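Local coordinates for protein JSC1_58120g3 ([Leptolyngbya] sp. JSC-1, PDB 6XHG) that binds a linear tetrapyrrole in a GAF domain and probably works as a bilin photoreceptor of the cyanobacteriochrome kind, at residues A[41-46]-A[141-146]; A[94-99]-A[109-114]. All blocks are in the same frame, centred on the assembly; numbering follows the deposited sequence.

Contact 1: A[41-46]-A[141-146]. With BVX (3-[2-[(~{Z})-[5-[(4-ethenyl-3-methyl-5-oxidanylidene-pyrrol-2-ylidene)methyl]-3-(3-hydroxy-3-oxopropyl)-4-methyl-pyrrol-2-ylidene]methyl]-5-[(~{Z})-(3-ethyl-4-methyl-5-oxidanylidene-pyrrol-2-ylidene)methyl]-4-methyl-1~{H}-pyrrol-3-yl]propanoic acid), chain C.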
loop_
_atom_site.group_PDB
_atom_site.type_symbol
_atom_site.label_atom_id
_atom_site.label_comp_id
_atom_site.label_asym_id
_atom_site.label_seq_id
_atom_site.Cartn_x
_atom_site.Cartn_y
_atom_site.Cartn_z
ATOM N N TYR A 41 5.123 1.852 4.184
ATOM C CA TYR A 41 6.459 1.969 3.623
ATOM C C TYR A 41 6.780 3.448 3.464
ATOM O O TYR A 41 5.973 4.202 2.919
ATOM C CB TYR A 41 6.491 1.209 2.291
ATOM C CG TYR A 41 7.656 1.418 1.359
ATOM C CD1 TYR A 41 7.669 2.478 0.461
ATOM C CD2 TYR A 41 8.716 0.520 1.330
ATOM C CE1 TYR A 41 8.718 2.656 -0.416
ATOM C CE2 TYR A 41 9.769 0.690 0.455
ATOM C CZ TYR A 41 9.764 1.760 -0.417
ATOM O OH TYR A 41 10.809 1.937 -1.293
ATOM N N LYS A 42 7.942 3.868 3.961
ATOM C CA LYS A 42 8.339 5.271 3.964
ATOM C C LYS A 42 9.392 5.510 2.891
ATOM O O LYS A 42 10.403 4.797 2.842
ATOM C CB LYS A 42 8.872 5.677 5.339
ATOM C CG LYS A 42 9.400 7.096 5.432
ATOM C CD LYS A 42 9.794 7.427 6.865
ATOM C CE LYS A 42 10.199 8.885 7.015
ATOM N NZ LYS A 42 10.528 9.221 8.428
ATOM N N PHE A 43 9.152 6.506 2.035
ATOM C CA PHE A 43 10.121 6.896 1.023
ATOM C C PHE A 43 11.331 7.572 1.657
ATOM O O PHE A 43 11.199 8.394 2.568
ATOM C CB PHE A 43 9.471 7.837 0.009
ATOM C CG PHE A 43 8.646 7.132 -1.025
ATOM C CD1 PHE A 43 9.180 6.095 -1.772
ATOM C CD2 PHE A 43 7.328 7.499 -1.244
ATOM C CE1 PHE A 43 8.417 5.441 -2.724
ATOM C CE2 PHE A 43 6.557 6.849 -2.192
ATOM C CZ PHE A 43 7.103 5.820 -2.934
ATOM N N ARG A 44 12.520 7.216 1.171
ATOM C CA ARG A 44 13.706 8.027 1.391
ATOM C C ARG A 44 13.689 9.235 0.455
ATOM O O ARG A 44 12.776 9.412 -0.355
ATOM C CB ARG A 44 14.969 7.191 1.188
ATOM C CG ARG A 44 14.936 5.852 1.898
ATOM C CD ARG A 44 16.175 5.028 1.593
ATOM N NE ARG A 44 16.019 3.643 2.032
ATOM C CZ ARG A 44 16.740 2.627 1.572
ATOM N NH1 ARG A 44 17.665 2.835 0.645
ATOM N NH2 ARG A 44 16.524 1.402 2.031
ATOM N N GLU A 45 14.712 10.087 0.567
ATOM C CA GLU A 45 14.755 11.297 -0.246
ATOM C C GLU A 45 14.887 10.991 -1.734
ATOM O O GLU A 45 14.507 11.827 -2.560
ATOM C CB GLU A 45 15.892 12.209 0.229
ATOM C CG GLU A 45 17.252 11.541 0.411
ATOM C CD GLU A 45 17.946 11.240 -0.901
ATOM O OE1 GLU A 45 17.779 12.032 -1.851
ATOM O OE2 GLU A 45 18.665 10.220 -0.982
ATOM N N ASP A 46 15.404 9.818 -2.089
ATOM C CA ASP A 46 15.574 9.410 -3.477
ATOM C C ASP A 46 14.459 8.486 -3.953
ATOM O O ASP A 46 14.576 7.889 -5.028
ATOM C CB ASP A 46 16.938 8.737 -3.667
ATOM C CG ASP A 46 17.150 7.555 -2.728
ATOM O OD1 ASP A 46 16.229 7.221 -1.954
ATOM O OD2 ASP A 46 18.248 6.962 -2.759
ATOM N N TRP A 141 4.958 10.913 0.852
ATOM C CA TRP A 141 5.671 10.434 2.029
ATOM C C TRP A 141 5.965 8.939 1.964
ATOM O O TRP A 141 7.036 8.495 2.395
ATOM C CB TRP A 141 4.860 10.751 3.293
ATOM C CG TRP A 141 5.492 10.291 4.582
ATOM C CD1 TRP A 141 6.268 11.036 5.423
ATOM C CD2 TRP A 141 5.361 9.000 5.198
ATOM N NE1 TRP A 141 6.648 10.284 6.509
ATOM C CE2 TRP A 141 6.103 9.032 6.396
ATOM C CE3 TRP A 141 4.699 7.819 4.847
ATOM C CZ2 TRP A 141 6.200 7.931 7.245
ATOM C CZ3 TRP A 141 4.796 6.726 5.694
ATOM C CH2 TRP A 141 5.541 6.789 6.876
ATOM N N GLY A 142 5.043 8.150 1.431
ATOM C CA GLY A 142 5.219 6.715 1.433
ATOM C C GLY A 142 4.081 6.015 0.729
ATOM O O GLY A 142 3.340 6.617 -0.051
ATOM N N LEU A 143 3.956 4.727 1.019
ATOM C CA LEU A 143 2.979 3.853 0.395
ATOM C C LEU A 143 2.283 3.010 1.452
ATOM O O LEU A 143 2.908 2.562 2.420
ATOM C CB LEU A 143 3.648 2.932 -0.634
ATOM C CG LEU A 143 4.486 3.574 -1.744
ATOM C CD1 LEU A 143 5.275 2.512 -2.514
ATOM C CD2 LEU A 143 3.612 4.394 -2.681
ATOM N N LEU A 144 0.986 2.799 1.263
ATOM C CA LEU A 144 0.226 1.825 2.035
ATOM C C LEU A 144 -0.065 0.652 1.114
ATOM O O LEU A 144 -0.706 0.826 0.071
ATOM C CB LEU A 144 -1.069 2.434 2.572
ATOM C CG LEU A 144 -2.052 1.448 3.204
ATOM C CD1 LEU A 144 -1.479 0.865 4.486
ATOM C CD2 LEU A 144 -3.388 2.124 3.469
ATOM N N SER A 145 0.392 -0.538 1.496
ATOM C CA SER A 145 0.292 -1.707 0.633
ATOM C C SER A 145 -0.520 -2.804 1.298
ATOM O O SER A 145 -0.301 -3.127 2.470
ATOM C CB SER A 145 1.684 -2.231 0.267
ATOM O OG SER A 145 2.448 -1.227 -0.377
ATOM N N ALA A 146 -1.466 -3.357 0.549
ATOM C CA ALA A 146 -2.170 -4.579 0.913
ATOM C C ALA A 146 -1.670 -5.727 0.043
ATOM O O ALA A 146 -1.698 -5.630 -1.189
ATOM C CB ALA A 146 -3.679 -4.400 0.755
HETATM C CHA BVX C . 7.074 -0.067 -10.943
HETATM N NA BVX C . 7.392 -0.680 -8.447
HETATM C C1A BVX C . 6.654 -0.231 -9.482
HETATM C C2A BVX C . 5.402 0.080 -8.999
HETATM C C3A BVX C . 5.391 -0.177 -7.661
HETATM C C4A BVX C . 6.647 -0.656 -7.319
HETATM C CMA BVX C . 4.174 0.043 -6.767
HETATM C CAA BVX C . 4.248 0.640 -9.830
HETATM C CBA BVX C . 4.375 2.167 -9.804
HETATM C CGA BVX C . 4.169 2.767 -11.196
HETATM O O1A BVX C . 3.821 2.032 -12.158
HETATM O O2A BVX C . 4.346 4.001 -11.378
HETATM C CHB BVX C . 7.212 -1.108 -5.959
HETATM N NB BVX C . 5.385 -1.829 -4.572
HETATM C C1B BVX C . 6.578 -1.236 -4.801
HETATM C C2B BVX C . 7.071 -0.807 -3.590
HETATM C C3B BVX C . 6.180 -1.123 -2.630
HETATM C C4B BVX C . 5.122 -1.756 -3.240
HETATM C CMB BVX C . 8.401 -0.099 -3.360
HETATM O OB BVX C . 4.148 -2.174 -2.706
HETATM C CAB BVX C . 6.338 -0.810 -1.141
HETATM C CBB BVX C . 5.767 -1.564 -0.226
HETATM N NC BVX C . 11.617 -2.775 -9.595
HETATM C C1C BVX C . 12.616 -3.311 -8.841
HETATM C C2C BVX C . 13.585 -3.777 -9.693
HETATM C C3C BVX C . 13.185 -3.533 -10.954
HETATM C C4C BVX C . 11.960 -2.905 -10.897
HETATM C CMC BVX C . 14.891 -4.459 -9.284
HETATM O OC BVX C . 12.657 -3.371 -7.659
HETATM C CAC BVX C . 13.967 -3.895 -12.218
HETATM C CBC BVX C . 14.603 -2.693 -12.914
HETATM C CHD BVX C . 11.279 -2.530 -11.967
HETATM N ND BVX C . 9.148 -1.331 -10.982
HETATM C C1D BVX C . 9.974 -1.719 -12.003
HETATM C C2D BVX C . 9.438 -1.266 -13.182
HETATM C C3D BVX C . 8.302 -0.600 -12.902
HETATM C C4D BVX C . 8.113 -0.634 -11.539
HETATM C CMD BVX C . 10.043 -1.478 -14.569
HETATM C CAD BVX C . 7.389 0.070 -13.931
HETATM C CBD BVX C . 6.060 -0.679 -14.065
HETATM C CGD BVX C . 6.311 -2.148 -14.394
HETATM O O1D BVX C . 7.036 -2.465 -15.369
HETATM O O2D BVX C . 5.780 -3.042 -13.692
HETATM O O HOH W 1 8.840 10.140 2.912
#

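Contact 2: A[94-99]-A[109-114]. With BVX (3-[2-[(~{Z})-[5-[(4-ethenyl-3-methyl-5-oxidanylidene-pyrrol-2-ylidene)methyl]-3-(3-hydroxy-3-oxopropyl)-4-methyl-pyrrol-2-ylidene]methyl]-5-[(~{Z})-(3-ethyl-4-methyl-5-oxidanylidene-pyrrol-2-ylidene)methyl]-4-methyl-1~{H}-pyrrol-3-yl]propanoic acid), chain C.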
loop_
_atom_site.group_PDB
_atom_site.type_symbol
_atom_site.label_atom_id
_atom_site.label_comp_id
_atom_site.label_asym_id
_atom_site.label_seq_id
_atom_site.Cartn_x
_atom_site.Cartn_y
_atom_site.Cartn_z
ATOM N N LEU A 94 -0.177 -11.949 -14.042
ATOM C CA LEU A 94 -1.109 -11.565 -15.097
ATOM C C LEU A 94 -1.148 -10.069 -15.358
ATOM O O LEU A 94 -1.308 -9.657 -16.508
ATOM C CB LEU A 94 -2.521 -12.056 -14.759
ATOM C CG LEU A 94 -2.660 -13.573 -14.635
ATOM C CD1 LEU A 94 -4.082 -13.956 -14.265
ATOM C CD2 LEU A 94 -2.249 -14.237 -15.940
ATOM N N GLY A 95 -1.003 -9.244 -14.331
ATOM C CA GLY A 95 -0.720 -7.837 -14.504
ATOM C C GLY A 95 -1.726 -6.960 -13.791
ATOM O O GLY A 95 -2.625 -7.425 -13.096
ATOM N N GLU A 96 -1.555 -5.655 -13.982
ATOM C CA GLU A 96 -2.272 -4.644 -13.218
ATOM C C GLU A 96 -3.626 -4.323 -13.844
ATOM O O GLU A 96 -3.804 -4.376 -15.063
ATOM C CB GLU A 96 -1.440 -3.368 -13.078
ATOM C CG GLU A 96 -1.202 -2.595 -14.360
ATOM C CD GLU A 96 -0.794 -1.156 -14.092
ATOM O OE1 GLU A 96 -1.521 -0.459 -13.352
ATOM O OE2 GLU A 96 0.259 -0.726 -14.606
ATOM N N THR A 97 -4.581 -3.994 -12.978
ATOM C CA THR A 97 -5.869 -3.451 -13.391
ATOM C C THR A 97 -5.730 -1.971 -13.737
ATOM O O THR A 97 -5.194 -1.187 -12.948
ATOM C CB THR A 97 -6.900 -3.638 -12.278
ATOM O OG1 THR A 97 -7.022 -5.030 -11.963
ATOM C CG2 THR A 97 -8.256 -3.106 -12.711
ATOM N N ILE A 98 -6.203 -1.592 -14.925
ATOM C CA ILE A 98 -6.038 -0.218 -15.389
ATOM C C ILE A 98 -6.977 0.694 -14.608
ATOM O O ILE A 98 -8.183 0.436 -14.503
ATOM C CB ILE A 98 -6.305 -0.125 -16.900
ATOM C CG1 ILE A 98 -5.383 -1.073 -17.671
ATOM C CG2 ILE A 98 -6.112 1.304 -17.386
ATOM C CD1 ILE A 98 -3.911 -0.832 -17.429
ATOM N N TRP A 99 -6.419 1.774 -14.067
ATOM C CA TRP A 99 -7.140 2.742 -13.248
ATOM C C TRP A 99 -7.173 4.086 -13.964
ATOM O O TRP A 99 -6.122 4.692 -14.200
ATOM C CB TRP A 99 -6.472 2.868 -11.881
ATOM C CG TRP A 99 -7.090 3.859 -10.942
ATOM C CD1 TRP A 99 -6.854 5.201 -10.891
ATOM C CD2 TRP A 99 -8.008 3.570 -9.880
ATOM N NE1 TRP A 99 -7.586 5.771 -9.874
ATOM C CE2 TRP A 99 -8.300 4.790 -9.238
ATOM C CE3 TRP A 99 -8.615 2.400 -9.416
ATOM C CZ2 TRP A 99 -9.176 4.872 -8.155
ATOM C CZ3 TRP A 99 -9.484 2.484 -8.344
ATOM C CH2 TRP A 99 -9.758 3.712 -7.727
ATOM N N PRO A 109 -7.456 -4.624 -21.117
ATOM C CA PRO A 109 -6.833 -5.821 -20.546
ATOM C C PRO A 109 -5.811 -5.454 -19.483
ATOM O O PRO A 109 -5.307 -4.330 -19.419
ATOM C CB PRO A 109 -6.163 -6.484 -21.752
ATOM C CG PRO A 109 -5.923 -5.365 -22.707
ATOM C CD PRO A 109 -7.061 -4.407 -22.520
ATOM N N LYS A 110 -5.519 -6.430 -18.628
ATOM C CA LYS A 110 -4.476 -6.268 -17.626
ATOM C C LYS A 110 -3.118 -6.036 -18.283
ATOM O O LYS A 110 -2.834 -6.539 -19.372
ATOM C CB LYS A 110 -4.412 -7.500 -16.718
ATOM C CG LYS A 110 -5.743 -7.892 -16.093
ATOM C CD LYS A 110 -6.266 -6.796 -15.179
ATOM C CE LYS A 110 -7.513 -7.239 -14.426
ATOM N NZ LYS A 110 -7.192 -8.157 -13.298
ATOM N N ARG A 111 -2.272 -5.256 -17.600
ATOM C CA ARG A 111 -0.957 -4.891 -18.112
ATOM C C ARG A 111 0.113 -5.694 -17.396
ATOM O O ARG A 111 0.327 -5.485 -16.192
ATOM C CB ARG A 111 -0.684 -3.398 -17.933
ATOM C CG ARG A 111 0.651 -2.979 -18.557
ATOM C CD ARG A 111 0.966 -1.497 -18.393
ATOM N NE ARG A 111 1.814 -0.995 -19.473
ATOM C CZ ARG A 111 1.370 -0.542 -20.640
ATOM N NH1 ARG A 111 0.070 -0.519 -20.902
ATOM N NH2 ARG A 111 2.232 -0.108 -21.550
ATOM N N PRO A 112 0.813 -6.596 -18.082
ATOM C CA PRO A 112 1.812 -7.424 -17.403
ATOM C C PRO A 112 2.914 -6.571 -16.798
ATOM O O PRO A 112 3.286 -5.523 -17.328
ATOM C CB PRO A 112 2.347 -8.326 -18.522
ATOM C CG PRO A 112 1.214 -8.403 -19.494
ATOM C CD PRO A 112 0.581 -7.037 -19.466
ATOM N N LEU A 113 3.429 -7.036 -15.667
ATOM C CA LEU A 113 4.511 -6.351 -14.978
ATOM C C LEU A 113 5.853 -6.733 -15.586
ATOM O O LEU A 113 6.016 -7.818 -16.152
ATOM C CB LEU A 113 4.500 -6.680 -13.484
ATOM C CG LEU A 113 3.512 -5.955 -12.561
ATOM C CD1 LEU A 113 2.068 -6.094 -13.029
ATOM C CD2 LEU A 113 3.664 -6.461 -11.127
ATOM N N THR A 114 6.819 -5.830 -15.456
ATOM C CA THR A 114 8.177 -6.129 -15.882
ATOM C C THR A 114 8.738 -7.243 -15.007
ATOM O O THR A 114 8.410 -7.357 -13.824
ATOM C CB THR A 114 9.050 -4.873 -15.794
ATOM O OG1 THR A 114 8.587 -3.904 -16.742
ATOM C CG2 THR A 114 10.513 -5.182 -16.088
HETATM C CHA BVX C . 7.074 -0.067 -10.943
HETATM N NA BVX C . 7.392 -0.680 -8.447
HETATM C C1A BVX C . 6.654 -0.231 -9.482
HETATM C C2A BVX C . 5.402 0.080 -8.999
HETATM C C3A BVX C . 5.391 -0.177 -7.661
HETATM C C4A BVX C . 6.647 -0.656 -7.319
HETATM C CMA BVX C . 4.174 0.043 -6.767
HETATM C CAA BVX C . 4.248 0.640 -9.830
HETATM C CBA BVX C . 4.375 2.167 -9.804
HETATM C CGA BVX C . 4.169 2.767 -11.196
HETATM O O1A BVX C . 3.821 2.032 -12.158
HETATM O O2A BVX C . 4.346 4.001 -11.378
HETATM C CHB BVX C . 7.212 -1.108 -5.959
HETATM N NB BVX C . 5.385 -1.829 -4.572
HETATM C C1B BVX C . 6.578 -1.236 -4.801
HETATM C C2B BVX C . 7.071 -0.807 -3.590
HETATM C C3B BVX C . 6.180 -1.123 -2.630
HETATM C C4B BVX C . 5.122 -1.756 -3.240
HETATM C CMB BVX C . 8.401 -0.099 -3.360
HETATM O OB BVX C . 4.148 -2.174 -2.706
HETATM C CAB BVX C . 6.338 -0.810 -1.141
HETATM C CBB BVX C . 5.767 -1.564 -0.226
HETATM N NC BVX C . 11.617 -2.775 -9.595
HETATM C C1C BVX C . 12.616 -3.311 -8.841
HETATM C C2C BVX C . 13.585 -3.777 -9.693
HETATM C C3C BVX C . 13.185 -3.533 -10.954
HETATM C C4C BVX C . 11.960 -2.905 -10.897
HETATM C CMC BVX C . 14.891 -4.459 -9.284
HETATM O OC BVX C . 12.657 -3.371 -7.659
HETATM C CAC BVX C . 13.967 -3.895 -12.218
HETATM C CBC BVX C . 14.603 -2.693 -12.914
HETATM C CHD BVX C . 11.279 -2.530 -11.967
HETATM N ND BVX C . 9.148 -1.331 -10.982
HETATM C C1D BVX C . 9.974 -1.719 -12.003
HETATM C C2D BVX C . 9.438 -1.266 -13.182
HETATM C C3D BVX C . 8.302 -0.600 -12.902
HETATM C C4D BVX C . 8.113 -0.634 -11.539
HETATM C CMD BVX C . 10.043 -1.478 -14.569
HETATM C CAD BVX C . 7.389 0.070 -13.931
HETATM C CBD BVX C . 6.060 -0.679 -14.065
HETATM C CGD BVX C . 6.311 -2.148 -14.394
HETATM O O1D BVX C . 7.036 -2.465 -15.369
HETATM O O2D BVX C . 5.780 -3.042 -13.692
#

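Contact 1: A[41-46]-A[141-146]
Tyr41, Leu143 and Ser145 line the bilin pocket of the GAF domain from its central antiparallel sheet, where the end of strand 37-43 pairs with strand 139-148. The Tyr41-Leu143 pair is closed by two backbone bonds, Tyr41 N to Leu143 O at 2.9 Å and Leu143 N to Tyr41 O at 2.8 Å; Phe43 N adds a third, to Trp141 O. With CG swung opposite its backbone N (chi1 167°), the Tyr41 ring lies alongside Leu143 and takes the tetrapyrrole's vinyl group over one face, CG coming 3.6 Å from CAB of the bilin. Its hydroxyl is held by Trp68 O. Replacing Tyr41 by an alanine would probably strip the vinyl group of that ring face and take from Leu143 CD1 its aromatic neighbour and from Trp68 O its hydroxyl partner. Leu143 touches both rings: CD1 meets Tyr41 CD1 at 3.8 Å, while CG meets Phe43 CZ at 3.6 Å. On the opposite face of the sheet, the extended Lys42 chain crosses the indole of Trp141, its CG sitting over the six-membered ring in a CH-pi contact. Gly142, which forms a classic bulge with Trp141 against Ile134, brings its CA close to Tyr41 O, where a CB would clash. Farther along strand 139-148, Ser145 OG donates a 3.0 Å hydrogen bond to the lactam oxygen OB of the bilin.

Contact 2: A[94-99]-A[109-114]
Glu96 turns its CG in between the backbone N and the carbonyl carbon (chi1 67°), whereas Arg111 sends its CG out opposite the N (chi1 -176°), and the two chains run side by side with Glu96 CG 3.7 Å from Arg111 CB. Their charged ends do not meet: the Glu96 carboxylate forms its salt bridge with Arg80 instead. Between the backbones there is a single antiparallel bridge, Glu96 with Arg111. Arg111 N bonds Glu96 O at 3.1 Å in the carbonyl plane, on a lone pair, while Glu96 N reaches Arg111 O at 2.9 Å from 42° above the plane of the Arg111 carbonyl, not on a lone pair. Gly95 packs its CA 3.1 Å from Arg111 O, a place where a side chain would clash, and Leu113 CD1 comes up to the same CA at 3.6 Å. The Lys110 chain, bent at its second and fourth torsions, folds along Thr97; CE is 3.3 Å from Thr97 OG1, and the bond from NZ to that oxygen is weak. Leu113 also packs on Phe87 and Val89 of strand 87-89 and on Ile118 and Leu121, so it links the exposed run Pro109 to Pro112 to that edge strand and to helix 115-123, which follows.

In the fold
Contacts 1 and 2 lie 21 Å apart between centres, about 11 Å at their nearest atoms; they do not touch each other, but both touch the tetrapyrrole. Along the chain, contact 2 is nested inside the long excursion that contact 1 closes. Contact 1 holds the vinyl-bearing lactam ring from the central sheet; contact 2 lies beside a propionate, to which Thr114 N makes weak bonds, with Thr114 OG1 modelled at a doubtfully short distance. Trp68, Asp70 and His117 also hydrogen-bond the bilin. Arg80 ties contact 2 to the pocket a second time: it salt-bridges Glu96, and its backbone N bonds the ligand.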